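Local coordinates for protein iminosuccinate reductase (Paracoccus denitrificans, PDB 6RQA) that catalyses the NADH-dependent reduction of iminosuccinate to L-aspartate, regenerating the amino donor for the first step of the beta-hydroxyaspartate cycle, at residues V25-I30 with G123-T128; G86-G91 with H104-F109. All blocks are in the same frame, centred on the assembly; numbering follows the deposited sequence.

How the contacts relate
From the N terminus, the chain leaves strand 22-25 through the turn 25-30 and later returns alongside that strand as strand 118-123. Contact 1 closes a loop of 92 residues, holding most of the strands of the mixed sheet, at the point where strand 118-123 passes into helix 125-143. Nested within it, contact 2 closes the much shorter loop of the hairpin formed by strands 84-92 and 104-111. The two do not cross, and their centres lie about 10 Å apart. They meet where the start of helix 125-143 adjoins strand 104-111: Gly124 pairs by backbone with Ser106, and the side chain of Asn125 reaches the N-H of Ser106.

Contact 1: V25-I30 with G123-T128; sequences VAEKEI and GGNLLT
The backbones come closest at Glu27 and Gly123, where the N-H of Gly123 at the end of strand 118-123 donates to Val25 O (N to O 3.2 Å) and carries the pairing with strand 22-25 to its end. Beyond this bond the segments are joined by side chains and a water. Glu27 sets CG anti to its own N (chi1 175°) and bends at chi2, which brings the carboxylate round to the start of helix 125-143. Its OE2 accepts from Leu126 N at 2.8 Å through the syn lone pair, while CB of Asn125 lies alongside the same oxygen, with the amide plane turned 62° from the carboxylate. This is a remote acidic side chain meeting the first turn of a helix, where backbone N-H groups lack acceptors within the helix, and its negative charge is probably favourable at that end of the helix dipole. The other oxygen, OE1, receives a bond from a bridging water (2.7 Å), which also donates to Gly123 O and accepts from Leu127 N, so the next N-H of the turn is served as well. Next to this polar link, CG2 of Ile30 lies against CD2 of Leu126 (3.7 Å) and CD2 of Leu127 (3.7 Å). Ile30 and Leu126 run antiparallel alongside one another, while Leu127 lies roughly perpendicular to Ile30. Val326 of helix 316-333 packs on both Ile30 and Leu127.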
# COMPACT_ATOMS: atom_id res chain seq x y z
N VAL A 25 5.70 -9.85 15.62
CA VAL A 25 7.00 -10.51 15.73
C VAL A 25 8.06 -9.43 15.60
O VAL A 25 8.24 -8.85 14.51
CB VAL A 25 7.19 -11.60 14.67
CG1 VAL A 25 8.51 -12.32 14.89
CG2 VAL A 25 6.02 -12.58 14.70
N ALA A 26 8.76 -9.15 16.69
CA ALA A 26 9.79 -8.11 16.70
C ALA A 26 10.95 -8.49 15.79
O ALA A 26 11.20 -9.66 15.50
CB ALA A 26 10.29 -7.87 18.12
N GLU A 27 11.67 -7.46 15.33
CA GLU A 27 12.80 -7.67 14.43
C GLU A 27 13.89 -8.51 15.09
O GLU A 27 14.54 -9.33 14.43
CB GLU A 27 13.36 -6.33 13.98
CG GLU A 27 14.62 -6.42 13.13
CD GLU A 27 14.35 -6.88 11.71
OE1 GLU A 27 13.17 -6.95 11.31
OE2 GLU A 27 15.33 -7.18 10.98
N LYS A 28 14.09 -8.33 16.40
CA LYS A 28 15.18 -9.01 17.09
C LYS A 28 14.96 -10.52 17.18
O LYS A 28 15.92 -11.26 17.44
CB LYS A 28 15.36 -8.43 18.49
CG LYS A 28 14.18 -8.66 19.42
CD LYS A 28 14.35 -7.88 20.72
CE LYS A 28 13.24 -8.18 21.70
NZ LYS A 28 13.26 -9.59 22.16
N GLU A 29 13.74 -10.99 16.96
CA GLU A 29 13.44 -12.42 17.03
C GLU A 29 13.64 -13.14 15.71
O GLU A 29 13.64 -14.38 15.69
CB GLU A 29 12.00 -12.63 17.51
CG GLU A 29 11.66 -11.94 18.83
CD GLU A 29 12.38 -12.55 20.02
OE1 GLU A 29 12.81 -13.72 19.92
OE2 GLU A 29 12.50 -11.87 21.05
N ILE A 30 13.82 -12.41 14.61
CA ILE A 30 13.86 -13.03 13.28
C ILE A 30 15.05 -13.97 13.16
O ILE A 30 14.94 -15.07 12.63
CB ILE A 30 13.88 -11.95 12.19
CG1 ILE A 30 12.68 -11.02 12.32
CG2 ILE A 30 13.92 -12.59 10.81
CD1 ILE A 30 11.35 -11.70 12.10
N GLY A 123 8.75 -7.60 11.59
CA GLY A 123 9.87 -6.81 11.11
C GLY A 123 10.40 -7.36 9.80
O GLY A 123 10.54 -8.58 9.63
N GLY A 124 10.69 -6.46 8.87
CA GLY A 124 11.00 -6.88 7.52
C GLY A 124 12.43 -6.66 7.05
O GLY A 124 12.77 -7.03 5.93
N ASN A 125 13.27 -6.07 7.90
CA ASN A 125 14.65 -5.79 7.49
C ASN A 125 15.40 -7.08 7.21
O ASN A 125 15.84 -7.34 6.08
CB ASN A 125 15.36 -4.96 8.56
CG ASN A 125 14.85 -3.53 8.62
OD1 ASN A 125 14.24 -3.04 7.68
ND2 ASN A 125 15.12 -2.86 9.74
N LEU A 126 15.57 -7.92 8.24
CA LEU A 126 16.28 -9.18 8.05
C LEU A 126 15.54 -10.11 7.09
O LEU A 126 16.17 -10.88 6.36
CB LEU A 126 16.50 -9.87 9.40
CG LEU A 126 17.29 -11.18 9.36
CD1 LEU A 126 18.61 -10.99 8.65
CD2 LEU A 126 17.51 -11.72 10.77
N LEU A 127 14.20 -10.04 7.08
CA LEU A 127 13.44 -10.90 6.18
C LEU A 127 13.75 -10.58 4.72
O LEU A 127 13.85 -11.50 3.89
CB LEU A 127 11.94 -10.75 6.45
CG LEU A 127 11.38 -11.41 7.71
CD1 LEU A 127 9.87 -11.30 7.75
CD2 LEU A 127 11.82 -12.87 7.79
N THR A 128 13.90 -9.30 4.38
CA THR A 128 14.17 -8.92 3.00
C THR A 128 15.47 -9.53 2.51
O THR A 128 15.53 -10.11 1.42
CB THR A 128 14.20 -7.39 2.87
OG1 THR A 128 12.96 -6.84 3.32
CG2 THR A 128 14.44 -6.99 1.42
O HOH W 1 13.05 -9.04 9.58

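Contact 2: G86-G91 with H104-F109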
# COMPACT_ATOMS: atom_id res chain seq x y z
N GLY A 86 -1.37 -9.96 2.30
CA GLY A 86 -0.82 -8.80 2.99
C GLY A 86 0.10 -8.01 2.07
O GLY A 86 -0.07 -8.01 0.85
N LEU A 87 1.06 -7.34 2.70
CA LEU A 87 1.98 -6.47 1.98
C LEU A 87 3.19 -6.20 2.86
O LEU A 87 3.17 -6.41 4.07
CB LEU A 87 1.32 -5.14 1.60
CG LEU A 87 1.14 -4.14 2.75
CD1 LEU A 87 1.04 -2.73 2.22
CD2 LEU A 87 -0.09 -4.48 3.59
N LYS A 88 4.26 -5.73 2.22
CA LYS A 88 5.40 -5.14 2.91
C LYS A 88 5.42 -3.65 2.61
O LYS A 88 5.35 -3.25 1.45
CB LYS A 88 6.72 -5.79 2.48
CG LYS A 88 7.90 -5.36 3.34
CD LYS A 88 9.20 -6.05 2.94
CE LYS A 88 9.73 -5.51 1.62
NZ LYS A 88 11.01 -6.18 1.23
N ALA A 89 5.50 -2.84 3.67
CA ALA A 89 5.53 -1.40 3.55
C ALA A 89 6.86 -0.87 4.05
O ALA A 89 7.47 -1.44 4.96
CB ALA A 89 4.37 -0.75 4.32
N GLY A 90 7.31 0.24 3.46
CA GLY A 90 8.58 0.83 3.82
C GLY A 90 9.39 1.21 2.60
O GLY A 90 8.83 1.46 1.53
N GLY A 91 10.71 1.24 2.75
CA GLY A 91 11.57 1.57 1.63
C GLY A 91 12.99 1.97 2.00
O GLY A 91 13.64 1.30 2.81
N HIS A 104 17.63 0.81 4.71
CA HIS A 104 16.48 0.02 4.32
C HIS A 104 15.59 -0.24 5.53
O HIS A 104 16.04 -0.81 6.53
CB HIS A 104 16.92 -1.31 3.70
CG HIS A 104 17.55 -1.16 2.35
ND1 HIS A 104 16.82 -0.84 1.22
CD2 HIS A 104 18.83 -1.29 1.94
CE1 HIS A 104 17.63 -0.78 0.18
NE2 HIS A 104 18.85 -1.05 0.59
N GLN A 105 14.33 0.19 5.45
CA GLN A 105 13.35 -0.03 6.50
C GLN A 105 12.08 -0.58 5.87
O GLN A 105 11.57 -0.01 4.90
CB GLN A 105 13.04 1.26 7.26
CG GLN A 105 14.24 1.87 7.96
CD GLN A 105 14.75 1.02 9.10
OE1 GLN A 105 13.98 0.32 9.76
NE2 GLN A 105 16.06 1.06 9.33
N SER A 106 11.58 -1.69 6.41
CA SER A 106 10.39 -2.32 5.86
C SER A 106 9.69 -3.11 6.95
O SER A 106 10.29 -3.46 7.98
CB SER A 106 10.73 -3.23 4.67
OG SER A 106 11.57 -4.30 5.07
N THR A 107 8.41 -3.39 6.72
CA THR A 107 7.57 -4.11 7.68
C THR A 107 6.50 -4.86 6.91
O THR A 107 5.85 -4.29 6.03
CB THR A 107 6.93 -3.15 8.68
OG1 THR A 107 7.94 -2.34 9.29
CG2 THR A 107 6.19 -3.92 9.76
N VAL A 108 6.32 -6.14 7.25
CA VAL A 108 5.32 -6.98 6.60
C VAL A 108 4.07 -7.01 7.46
O VAL A 108 4.15 -7.24 8.68
CB VAL A 108 5.86 -8.41 6.37
CG1 VAL A 108 4.80 -9.26 5.67
CG2 VAL A 108 7.14 -8.37 5.56
N PHE A 109 2.92 -6.76 6.84
CA PHE A 109 1.62 -6.85 7.51
C PHE A 109 0.82 -7.96 6.85
O PHE A 109 0.54 -7.89 5.65
CB PHE A 109 0.87 -5.52 7.43
CG PHE A 109 1.66 -4.34 7.93
CD1 PHE A 109 1.89 -4.16 9.28
CD2 PHE A 109 2.15 -3.40 7.04
CE1 PHE A 109 2.61 -3.07 9.74
CE2 PHE A 109 2.87 -2.31 7.49
CZ PHE A 109 3.10 -2.14 8.84
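Lys88 and Val108 face each other as a non-hydrogen-bonded pair of two antiparallel strands, with CG of the lysine 3.8 Å from CG2 of the valine. With CG anti to the backbone N (chi1 -171°), the lysine chain runs along the sheet surface towards Ser106 and lays its CD beside the hydroxymethyl group, 3.6 Å from Ser106 OG. A bend at chi3 (73°) then turns the end of the chain, and NZ finds its partners beyond the hairpin, in a salt bridge with Asp319 and a hydrogen bond with Thr128. On the side of the sheet that carries Lys88, helix 316-333 packs on Val108 through Leu320 and Ala323.

On the reverse side, Leu87, Ala89 and Phe109 form an apolar patch. The methyl of Ala89 sits at the rim of the Phe109 ring, near its plane, with CB 3.8 Å from CE2. CD2 of Leu87 likewise lies at the ring edge, and this side chain crosses Phe109 obliquely, its CD2 4.1 Å from Phe109 CB. The ring itself stacks on Phe109 of the second subunit, so this patch belongs to the dimer interface.

Six backbone hydrogen bonds, two at each of the pairs Leu87 with Phe109, Ala89 with Thr107 and Gly91 with Gln105, fix the register; the bond from Phe109 N to Leu87 O measures 2.8 Å. At the far end His104 touches the bound NAD. The arrangement is a beta hairpin in the mixed sheet of an ornithine cyclodeaminase/mu-crystallin family member, with one side turned to the partner subunit and the other carrying Lys88, probably the proton donor/acceptor of the active site, as in related enzymes.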